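Local coordinates for putative ABC transporter, periplasmic binding protein, amino acid (Neisseria gonorrhoeae, PDB 2YLN) that probably serves as the periplasmic solute receptor of an ABC transporter, capturing L-cystine between its two lobes for import, at residues Thr71-Asp76 with Phe100-Trp105; Gly81-Val86 with Ala121-Leu126. The protein carries 1 engineered substitution. One frame throughout, in Å; residues are numbered along the deposited sequence.

In the fold
Both contacts sit in the same lobe of a two-lobed solute-binding protein, and their segments alternate along the chain, their centres 11 Å apart. Contact 1 is a surface contact, a single His-carboxylate hydrogen bond between a short antiparallel sheet and the end of strand 97-102, which runs parallel to strand 58-63. Contact 2 is buried close to the centre of the molecule, where the first turn of helix 82-94 grips the loop after strand 119-120 through two hydrogen bonds and a weak third from Gln123 to Asp83. They meet directly: Thr71 packs on Asn122, and Trp105 on Val124. Both reach the ligand, contact 1 through an aromatic ring, contact 2 through a backbone carbonyl.

Contact 1: residues Thr71-Asp76 with Phe100-Trp105; sequences TYHDKD and FKETQW. With CYS (cysteine), chain B; CYS (cysteine), chain C.
His73 and Glu102 each turn CG to the side of the backbone N, anti to the carbonyl carbon (chi1 -69° in His73), and Glu102 then runs straight out beyond CG, which brings its carboxylate up to the imidazole from the opposite direction. The result is a His-carboxylate hydrogen bond at the protein surface. It ties the middle strand of a small antiparallel sheet, 71-73, to the end of strand 97-102, which pairs in parallel with strand 58-63 in this family 3 solute-binding protein.

His73 NE2 donates to Glu102 OE1 over 2.8 Å, and the line is almost straight, with 173° at the hydrogen. OE1 lies practically in the imidazole plane and is approached on its syn side, while ring and carboxylate planes stay 30° apart. The second oxygen, Glu102 OE2, is 3.1 Å from His73 NE2, so the carboxylate stands at the ring edge with both oxygens near one nitrogen. His73 ND1 is bonded to the carbonyl oxygen of Gly77. Hydrogen bonds at both nitrogens probably fix the ring's flip state, and facing an acceptor at each the imidazole is probably protonated, giving the Glu102 pair some ionic character. Beside it, Asp74 OD1 accepts from Asp76 N, an Asx turn that shapes the bend after the strand.

Three residues beyond Glu102, the chain enters the ligand pocket at Trp105. The two bound cysteines form one cystine through a disulfide between their SG atoms. CB of the chain B half lies over one face of the Trp105 indole, 3.7 Å from CZ3. The other half packs closer, its CB 3.5 Å from Trp105 CG, and the chain B carboxylate oxygen OXT comes to 3.4 Å from Trp105 CZ2.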
ATOM      1  N   THR A  71       6.517   3.283   2.010  1.00  4.63           N
ATOM      2  CA  THR A  71       6.528   4.654   1.516  1.00  4.29           C
ATOM      3  C   THR A  71       6.674   5.518   2.774  1.00  4.83           C
ATOM      4  O   THR A  71       5.715   5.655   3.551  1.00  5.97           O
ATOM      5  CB  THR A  71       5.265   4.955   0.719  1.00  4.55           C
ATOM      6  OG1 THR A  71       5.232   6.379   0.489  1.00  4.82           O
ATOM      7  CG2 THR A  71       3.984   4.531   1.320  1.00  6.08           C
ATOM      8  N   TYR A  72       7.898   6.006   3.001  1.00  4.80           N
ATOM      9  CA  TYR A  72       8.195   6.678   4.276  1.00  6.28           C
ATOM     10  C   TYR A  72       9.398   7.555   4.122  1.00  5.76           C
ATOM     11  O   TYR A  72      10.086   7.483   3.128  1.00  6.90           O
ATOM     12  CB  TYR A  72       8.422   5.592   5.402  1.00  6.69           C
ATOM     13  CG  TYR A  72       9.681   4.780   5.284  1.00  6.29           C
ATOM     14  CD1 TYR A  72       9.725   3.701   4.442  1.00  5.91           C
ATOM     15  CD2 TYR A  72      10.796   5.133   5.964  1.00  7.87           C
ATOM     16  CE1 TYR A  72      10.885   2.950   4.337  1.00  6.96           C
ATOM     17  CE2 TYR A  72      11.982   4.423   5.823  1.00  8.77           C
ATOM     18  CZ  TYR A  72      12.033   3.345   4.970  1.00  7.52           C
ATOM     19  OH  TYR A  72      13.186   2.563   4.839  1.00 10.58           O
ATOM     20  N   HIS A  73       9.672   8.384   5.133  1.00  7.14           N
ATOM     21  CA  HIS A  73      10.872   9.167   5.129  1.00  8.32           C
ATOM     22  C   HIS A  73      11.906   8.578   6.037  1.00  8.45           C
ATOM     23  O   HIS A  73      11.621   8.225   7.169  1.00 10.02           O
ATOM     24  CB  HIS A  73      10.587  10.618   5.574  1.00  9.14           C
ATOM     25  CG  HIS A  73       9.791  11.390   4.568  1.00 10.19           C
ATOM     26  ND1 HIS A  73      10.352  12.260   3.639  1.00 13.91           N
ATOM     27  CD2 HIS A  73       8.506  11.317   4.258  1.00 11.89           C
ATOM     28  CE1 HIS A  73       9.393  12.696   2.841  1.00 14.36           C
ATOM     29  NE2 HIS A  73       8.244  12.191   3.235  1.00 12.56           N
ATOM     30  N   ASP A  74      13.127   8.504   5.538  1.00  9.38           N
ATOM     31  CA  ASP A  74      14.220   7.975   6.304  1.00 11.11           C
ATOM     32  C   ASP A  74      14.761   9.013   7.288  1.00 11.86           C
ATOM     33  O   ASP A  74      14.180  10.120   7.408  1.00 13.11           O
ATOM     34  CB  ASP A  74      15.300   7.394   5.416  1.00 12.24           C
ATOM     35  CG  ASP A  74      16.139   8.417   4.708  1.00 13.29           C
ATOM     36  OD1 ASP A  74      16.131   9.604   5.074  1.00 13.98           O
ATOM     37  OD2 ASP A  74      16.862   7.930   3.791  1.00 21.06           O
ATOM     38  N   LYS A  75      15.797   8.662   8.035  0.70 13.67           N
ATOM     39  CA  LYS A  75      16.235   9.513   9.152  0.70 14.32           C
ATOM     40  C   LYS A  75      16.817  10.823   8.689  0.70 17.14           C
ATOM     41  O   LYS A  75      17.086  11.700   9.527  0.70 19.84           O
ATOM     42  CB  LYS A  75      17.336   8.847   9.954  0.70 14.80           C
ATOM     43  CG  LYS A  75      18.600   8.648   9.132  0.70 15.65           C
ATOM     44  CD  LYS A  75      19.687   7.872   9.891  0.70 17.54           C
ATOM     45  CE  LYS A  75      20.866   7.630   9.056  0.70 20.53           C
ATOM     46  NZ  LYS A  75      21.832   8.782   8.839  0.70 24.77           N
ATOM     47  N   ASP A  76      17.146  10.916   7.402  1.00 16.30           N
ATOM     48  CA  ASP A  76      17.595  12.130   6.750  1.00 16.84           C
ATOM     49  C   ASP A  76      16.549  12.846   5.936  1.00 17.63           C
ATOM     50  O   ASP A  76      16.883  13.818   5.213  1.00 20.25           O
ATOM     51  CB  ASP A  76      18.876  11.783   5.914  1.00 19.55           C
ATOM     52  CG  ASP A  76      20.119  11.462   6.841  1.00 19.49           C
ATOM     53  OD1 ASP A  76      20.427  12.279   7.773  1.00 26.67           O
ATOM     54  OD2 ASP A  76      20.677  10.362   6.659  1.00 24.62           O
ATOM     55  N   PHE A 100       6.440  12.792  -6.630  1.00  5.21           N
ATOM     56  CA  PHE A 100       5.578  12.169  -5.647  1.00  5.20           C
ATOM     57  C   PHE A 100       4.775  13.216  -4.901  1.00  6.10           C
ATOM     58  O   PHE A 100       5.314  14.212  -4.413  1.00  8.45           O
ATOM     59  CB  PHE A 100       6.425  11.372  -4.657  1.00  5.99           C
ATOM     60  CG  PHE A 100       7.082  10.187  -5.269  1.00  6.14           C
ATOM     61  CD1 PHE A 100       6.422   8.993  -5.465  1.00  5.75           C
ATOM     62  CD2 PHE A 100       8.416  10.237  -5.686  1.00  7.40           C
ATOM     63  CE1 PHE A 100       7.034   7.895  -6.013  1.00  6.77           C
ATOM     64  CE2 PHE A 100       9.038   9.172  -6.308  1.00  8.26           C
ATOM     65  CZ  PHE A 100       8.354   7.977  -6.455  1.00  7.46           C
ATOM     66  N   LYS A 101       3.475  13.002  -4.831  0.50  5.79           N
ATOM     67  CA  LYS A 101       2.483  13.895  -4.214  0.50  5.78           C
ATOM     68  C   LYS A 101       2.017  13.212  -2.911  0.50  5.67           C
ATOM     69  O   LYS A 101       1.165  12.319  -2.955  0.50  5.65           O
ATOM     70  CB  LYS A 101       1.320  14.137  -5.207  0.50  7.18           C
ATOM     71  CG  LYS A 101       1.776  15.107  -6.330  0.50  9.30           C
ATOM     72  CD  LYS A 101       0.653  15.717  -7.126  0.50  8.95           C
ATOM     73  CE  LYS A 101      -0.253  16.761  -6.292  0.50 12.26           C
ATOM     74  NZ  LYS A 101       0.331  18.095  -5.817  0.50 13.50           N
ATOM     75  N   GLU A 102       2.613  13.608  -1.788  1.00  6.07           N
ATOM     76  CA  GLU A 102       2.308  12.928  -0.566  1.00  6.20           C
ATOM     77  C   GLU A 102       0.877  13.254  -0.157  1.00  5.93           C
ATOM     78  O   GLU A 102       0.441  14.410  -0.136  1.00  8.61           O
ATOM     79  CB  GLU A 102       3.319  13.225   0.532  1.00  8.03           C
ATOM     80  CG  GLU A 102       4.696  12.708   0.127  1.00 11.15           C
ATOM     81  CD  GLU A 102       5.791  12.869   1.113  1.00 14.26           C
ATOM     82  OE1 GLU A 102       5.623  12.601   2.255  1.00 20.72           O
ATOM     83  OE2 GLU A 102       6.877  13.256   0.686  1.00 20.91           O
ATOM     84  N   THR A 103       0.147  12.203   0.177  1.00  5.23           N
ATOM     85  CA  THR A 103      -1.319  12.269   0.291  1.00  5.18           C
ATOM     86  C   THR A 103      -1.805  11.417   1.438  1.00  5.24           C
ATOM     87  O   THR A 103      -1.379  10.254   1.550  1.00  5.68           O
ATOM     88  CB  THR A 103      -1.950  11.870  -1.024  1.00  5.23           C
ATOM     89  OG1 THR A 103      -1.468  12.730  -2.070  1.00  6.09           O
ATOM     90  CG2 THR A 103      -3.461  11.919  -1.006  1.00  6.74           C
ATOM     91  N   GLN A 104      -2.746  11.919   2.249  0.60  5.19           N
ATOM     92  CA  GLN A 104      -3.422  11.118   3.259  0.60  5.57           C
ATOM     93  C   GLN A 104      -4.096   9.930   2.612  0.60  5.58           C
ATOM     94  O   GLN A 104      -4.753  10.059   1.561  0.60  5.33           O
ATOM     95  CB  GLN A 104      -4.477  11.954   3.987  0.60  6.57           C
ATOM     96  CG  GLN A 104      -3.945  13.087   4.804  0.60  4.96           C
ATOM     97  CD  GLN A 104      -2.935  12.711   5.866  0.60  8.26           C
ATOM     98  OE1 GLN A 104      -1.736  13.160   5.860  0.60 13.03           O
ATOM     99  NE2 GLN A 104      -3.337  11.905   6.761  0.60 11.15           N
ATOM    100  N   TRP A 105      -4.065   8.780   3.278  1.00  5.51           N
ATOM    101  CA  TRP A 105      -4.659   7.593   2.693  1.00  5.19           C
ATOM    102  C   TRP A 105      -6.099   7.804   2.288  1.00  5.36           C
ATOM    103  O   TRP A 105      -6.528   7.435   1.198  1.00  5.11           O
ATOM    104  CB  TRP A 105      -4.543   6.316   3.592  1.00  6.46           C
ATOM    105  CG  TRP A 105      -5.267   5.259   2.857  1.00  5.43           C
ATOM    106  CD1 TRP A 105      -6.589   4.916   2.980  1.00  6.38           C
ATOM    107  CD2 TRP A 105      -4.894   4.697   1.604  1.00  5.09           C
ATOM    108  NE1 TRP A 105      -7.024   4.176   1.935  1.00  6.51           N
ATOM    109  CE2 TRP A 105      -5.997   4.081   1.043  1.00  5.43           C
ATOM    110  CE3 TRP A 105      -3.699   4.726   0.844  1.00  5.66           C
ATOM    111  CZ2 TRP A 105      -5.994   3.538  -0.197  1.00  6.90           C
ATOM    112  CZ3 TRP A 105      -3.697   4.161  -0.396  1.00  5.67           C
ATOM    113  CH2 TRP A 105      -4.818   3.623  -0.918  1.00  6.85           C
TER
HETATM  114  N   CYS B 500      -3.503  -1.727   0.984  1.00  4.96           N
HETATM  115  CA  CYS B 500      -4.274  -0.481   1.177  1.00  4.46           C
HETATM  116  C   CYS B 500      -5.466  -0.424   0.221  1.00  4.33           C
HETATM  117  O   CYS B 500      -5.329  -1.012  -0.873  1.00  5.19           O
HETATM  118  CB  CYS B 500      -3.394   0.749   0.938  1.00  5.06           C
HETATM  119  SG  CYS B 500      -2.013   0.886   2.070  1.00  5.16           S
HETATM  120  OXT CYS B 500      -6.465   0.234   0.577  1.00  4.76           O
HETATM  121  N   CYS C 600      -1.028   3.020   5.374  0.80  4.38           N
HETATM  122  CA  CYS C 600      -2.491   3.200   5.534  0.80  3.93           C
HETATM  123  C   CYS C 600      -2.946   2.319   6.711  0.80  5.08           C
HETATM  124  O   CYS C 600      -2.059   1.673   7.328  0.80  4.72           O
HETATM  125  CB  CYS C 600      -3.206   2.788   4.275  0.80  4.87           C
HETATM  126  SG  CYS C 600      -2.986   0.987   3.933  0.80  5.50           S
HETATM  127  OXT CYS C 600      -4.138   2.339   6.946  0.80  7.44           O

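Contact 2: residues Gly81-Val86 with Ala121-Leu126; sequences GYDVEV and ANQVGL. With CYS (cysteine), chain B.
Asp83 and Gln123 meet through a two-pronged grip, in which both carboxylate oxygens of the helix residue take hydrogen bonds from the same loop residue. Gln123 NE2 donates to Asp83 OD1 at 2.9 Å, on the syn lone pair of OD1, and Gln123 N donates to Asp83 OD2 at 2.8 Å from above the carboxylate plane. A further bond, NE2 to OD2 at 3.4 Å, is weak. Carboxylate and amide planes stand nearly perpendicular. The glutamine chain bends at chi2 (-66°), turning its amide nitrogen back to the carboxylate that also accepts from its backbone N. Asp83 CB also packs 4.4 Å from Ala121 CB.

Further direct hydrogen bonds from outside the segments help to position both partners. The hydroxyl of Tyr141 is bonded to Asp83 OD2, and Ser142 OG engages Gln123 NE2, so the buried carboxylate is well supplied with polar neighbours. Gly81 occupies the N-cap position of helix 82-94, which places Asp83 in its first turn, where the helix end would tend to stabilise a negative charge.

On its other side the loop addresses the ligand. Gln123 has a left-handed backbone (phi 55°, psi 45°), and its carbonyl O accepts from the amino N of the chain B cysteine at 2.8 Å. Asn122 O lies 3.3 Å from CB of that cysteine, while the Asn122 side chain is held by Glu64 N. A helix-anchored loop thus presents the Gln123 carbonyl to the amino group of the chain B half of cystine, in the amino-acid pocket of a family 3 periplasmic solute-binding protein.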
ATOM      1  N   GLY A  81      11.245   3.800   0.687  1.00  5.56           N
ATOM      2  CA  GLY A  81      10.331   2.697   0.850  1.00  5.01           C
ATOM      3  C   GLY A  81      10.205   1.908  -0.447  1.00  4.62           C
ATOM      4  O   GLY A  81      10.441   2.420  -1.524  1.00  5.02           O
ATOM      5  N   TYR A  82       9.762   0.659  -0.302  1.00  4.70           N
ATOM      6  CA  TYR A  82       9.720  -0.234  -1.470  1.00  4.10           C
ATOM      7  C   TYR A  82       8.927   0.349  -2.611  1.00  4.10           C
ATOM      8  O   TYR A  82       9.403   0.357  -3.752  1.00  4.35           O
ATOM      9  CB  TYR A  82       9.130  -1.581  -1.019  1.00  5.12           C
ATOM     10  CG  TYR A  82       9.073  -2.591  -2.158  1.00  4.58           C
ATOM     11  CD1 TYR A  82      10.211  -3.307  -2.460  1.00  5.08           C
ATOM     12  CD2 TYR A  82       7.929  -2.864  -2.856  1.00  5.19           C
ATOM     13  CE1 TYR A  82      10.166  -4.274  -3.451  1.00  5.24           C
ATOM     14  CE2 TYR A  82       7.878  -3.810  -3.834  1.00  5.78           C
ATOM     15  CZ  TYR A  82       9.006  -4.543  -4.129  1.00  4.60           C
ATOM     16  OH  TYR A  82       9.030  -5.542  -5.079  1.00  5.56           O
ATOM     17  N   ASP A  83       7.716   0.822  -2.367  1.00  4.01           N
ATOM     18  CA  ASP A  83       6.879   1.286  -3.463  1.00  4.46           C
ATOM     19  C   ASP A  83       7.478   2.509  -4.181  1.00  4.24           C
ATOM     20  O   ASP A  83       7.394   2.663  -5.392  1.00  4.42           O
ATOM     21  CB  ASP A  83       5.462   1.648  -3.023  1.00  4.27           C
ATOM     22  CG  ASP A  83       4.654   0.473  -2.557  1.00  3.93           C
ATOM     23  OD1 ASP A  83       5.111  -0.326  -1.707  1.00  5.59           O
ATOM     24  OD2 ASP A  83       3.510   0.280  -3.078  1.00  4.69           O
ATOM     25  N   VAL A  84       8.053   3.396  -3.363  1.00  4.17           N
ATOM     26  CA  VAL A  84       8.687   4.589  -3.893  1.00  4.72           C
ATOM     27  C   VAL A  84       9.890   4.199  -4.776  1.00  4.50           C
ATOM     28  O   VAL A  84      10.071   4.759  -5.867  1.00  5.10           O
ATOM     29  CB  VAL A  84       9.102   5.528  -2.740  1.00  4.98           C
ATOM     30  CG1 VAL A  84       9.973   6.671  -3.224  1.00  6.15           C
ATOM     31  CG2 VAL A  84       7.850   6.055  -2.055  1.00  5.98           C
ATOM     32  N   GLU A  85      10.754   3.332  -4.268  1.00  4.83           N
ATOM     33  CA  GLU A  85      11.946   2.945  -5.001  1.00  5.03           C
ATOM     34  C   GLU A  85      11.592   2.162  -6.269  1.00  4.92           C
ATOM     35  O   GLU A  85      12.225   2.339  -7.297  1.00  5.67           O
ATOM     36  CB  GLU A  85      12.940   2.213  -4.108  1.00  5.33           C
ATOM     37  CG  GLU A  85      13.428   3.018  -2.929  1.00  6.67           C
ATOM     38  CD  GLU A  85      14.120   4.338  -3.200  1.00  7.32           C
ATOM     39  OE1 GLU A  85      14.435   4.657  -4.370  1.00 10.92           O
ATOM     40  OE2 GLU A  85      14.366   5.068  -2.241  1.00  9.76           O
ATOM     41  N   VAL A  86      10.573   1.288  -6.218  1.00  4.76           N
ATOM     42  CA  VAL A  86      10.132   0.617  -7.404  1.00  4.97           C
ATOM     43  C   VAL A  86       9.672   1.655  -8.448  1.00  4.88           C
ATOM     44  O   VAL A  86      10.002   1.577  -9.612  1.00  4.96           O
ATOM     45  CB  VAL A  86       9.005  -0.386  -7.116  1.00  5.40           C
ATOM     46  CG1 VAL A  86       8.377  -0.893  -8.389  1.00  6.58           C
ATOM     47  CG2 VAL A  86       9.536  -1.591  -6.340  1.00  6.74           C
ATOM     48  N   ALA A 121       1.029   4.615  -6.076  1.00  3.55           N
ATOM     49  CA  ALA A 121       2.000   3.588  -5.680  1.00  4.12           C
ATOM     50  C   ALA A 121       1.948   3.484  -4.160  1.00  3.53           C
ATOM     51  O   ALA A 121       2.604   4.283  -3.438  1.00  4.14           O
ATOM     52  CB  ALA A 121       3.402   3.907  -6.153  1.00  4.64           C
ATOM     53  N   ASN A 122       1.143   2.583  -3.638  1.00  3.33           N
ATOM     54  CA  ASN A 122       0.892   2.559  -2.211  1.00  3.66           C
ATOM     55  C   ASN A 122       0.247   1.248  -1.755  1.00  3.36           C
ATOM     56  O   ASN A 122      -0.754   1.225  -1.045  1.00  4.22           O
ATOM     57  CB  ASN A 122       0.020   3.728  -1.815  1.00  3.65           C
ATOM     58  CG  ASN A 122       0.291   4.233  -0.412  1.00  4.15           C
ATOM     59  OD1 ASN A 122       0.953   5.253  -0.259  1.00  4.92           O
ATOM     60  ND2 ASN A 122      -0.188   3.562   0.618  1.00  4.49           N
ATOM     61  N   GLN A 123       0.846   0.106  -2.179  1.00  3.39           N
ATOM     62  CA  GLN A 123       0.367  -1.196  -1.753  1.00  3.53           C
ATOM     63  C   GLN A 123      -1.133  -1.382  -2.059  1.00  3.52           C
ATOM     64  O   GLN A 123      -1.873  -1.958  -1.254  1.00  3.99           O
ATOM     65  CB  GLN A 123       0.680  -1.479  -0.299  1.00  4.07           C
ATOM     66  CG  GLN A 123       2.174  -1.672  -0.028  1.00  4.06           C
ATOM     67  CD  GLN A 123       2.683  -2.921  -0.699  1.00  4.33           C
ATOM     68  OE1 GLN A 123       2.207  -4.023  -0.393  1.00  5.53           O
ATOM     69  NE2 GLN A 123       3.588  -2.809  -1.658  1.00  5.14           N
ATOM     70  N   VAL A 124      -1.521  -0.993  -3.265  1.00  3.82           N
ATOM     71  CA  VAL A 124      -2.919  -1.081  -3.674  1.00  4.17           C
ATOM     72  C   VAL A 124      -3.143  -2.218  -4.675  1.00  3.89           C
ATOM     73  O   VAL A 124      -2.471  -2.298  -5.685  1.00  4.43           O
ATOM     74  CB  VAL A 124      -3.413   0.271  -4.328  1.00  4.51           C
ATOM     75  CG1 VAL A 124      -4.832   0.217  -4.728  1.00  5.65           C
ATOM     76  CG2 VAL A 124      -3.192   1.396  -3.344  1.00  7.14           C
ATOM     77  N   GLY A 125      -4.156  -3.011  -4.383  1.00  4.43           N
ATOM     78  CA  GLY A 125      -4.783  -3.905  -5.350  1.00  5.25           C
ATOM     79  C   GLY A 125      -6.216  -3.457  -5.599  1.00  4.89           C
ATOM     80  O   GLY A 125      -6.790  -2.610  -4.913  1.00  5.88           O
ATOM     81  N   LEU A 126      -6.855  -4.095  -6.602  1.00  5.15           N
ATOM     82  CA  LEU A 126      -8.235  -3.792  -6.961  1.00  5.62           C
ATOM     83  C   LEU A 126      -9.137  -4.671  -6.161  1.00  5.88           C
ATOM     84  O   LEU A 126      -9.762  -5.616  -6.649  1.00  8.54           O
ATOM     85  CB  LEU A 126      -8.449  -3.897  -8.483  1.00  7.65           C
ATOM     86  CG  LEU A 126      -7.480  -3.152  -9.341  1.00  7.79           C
ATOM     87  CD1 LEU A 126      -7.829  -3.381 -10.835  1.00 12.33           C
ATOM     88  CD2 LEU A 126      -7.481  -1.643  -8.943  1.00 10.43           C
TER
HETATM   89  N   CYS B 500      -3.503  -1.727   0.984  1.00  4.96           N
HETATM   90  CA  CYS B 500      -4.274  -0.481   1.177  1.00  4.46           C
HETATM   91  C   CYS B 500      -5.466  -0.424   0.221  1.00  4.33           C
HETATM   92  O   CYS B 500      -5.329  -1.012  -0.873  1.00  5.19           O
HETATM   93  CB  CYS B 500      -3.394   0.749   0.938  1.00  5.06           C
HETATM   94  SG  CYS B 500      -2.013   0.886   2.070  1.00  5.16           S
HETATM   95  OXT CYS B 500      -6.465   0.234   0.577  1.00  4.76           O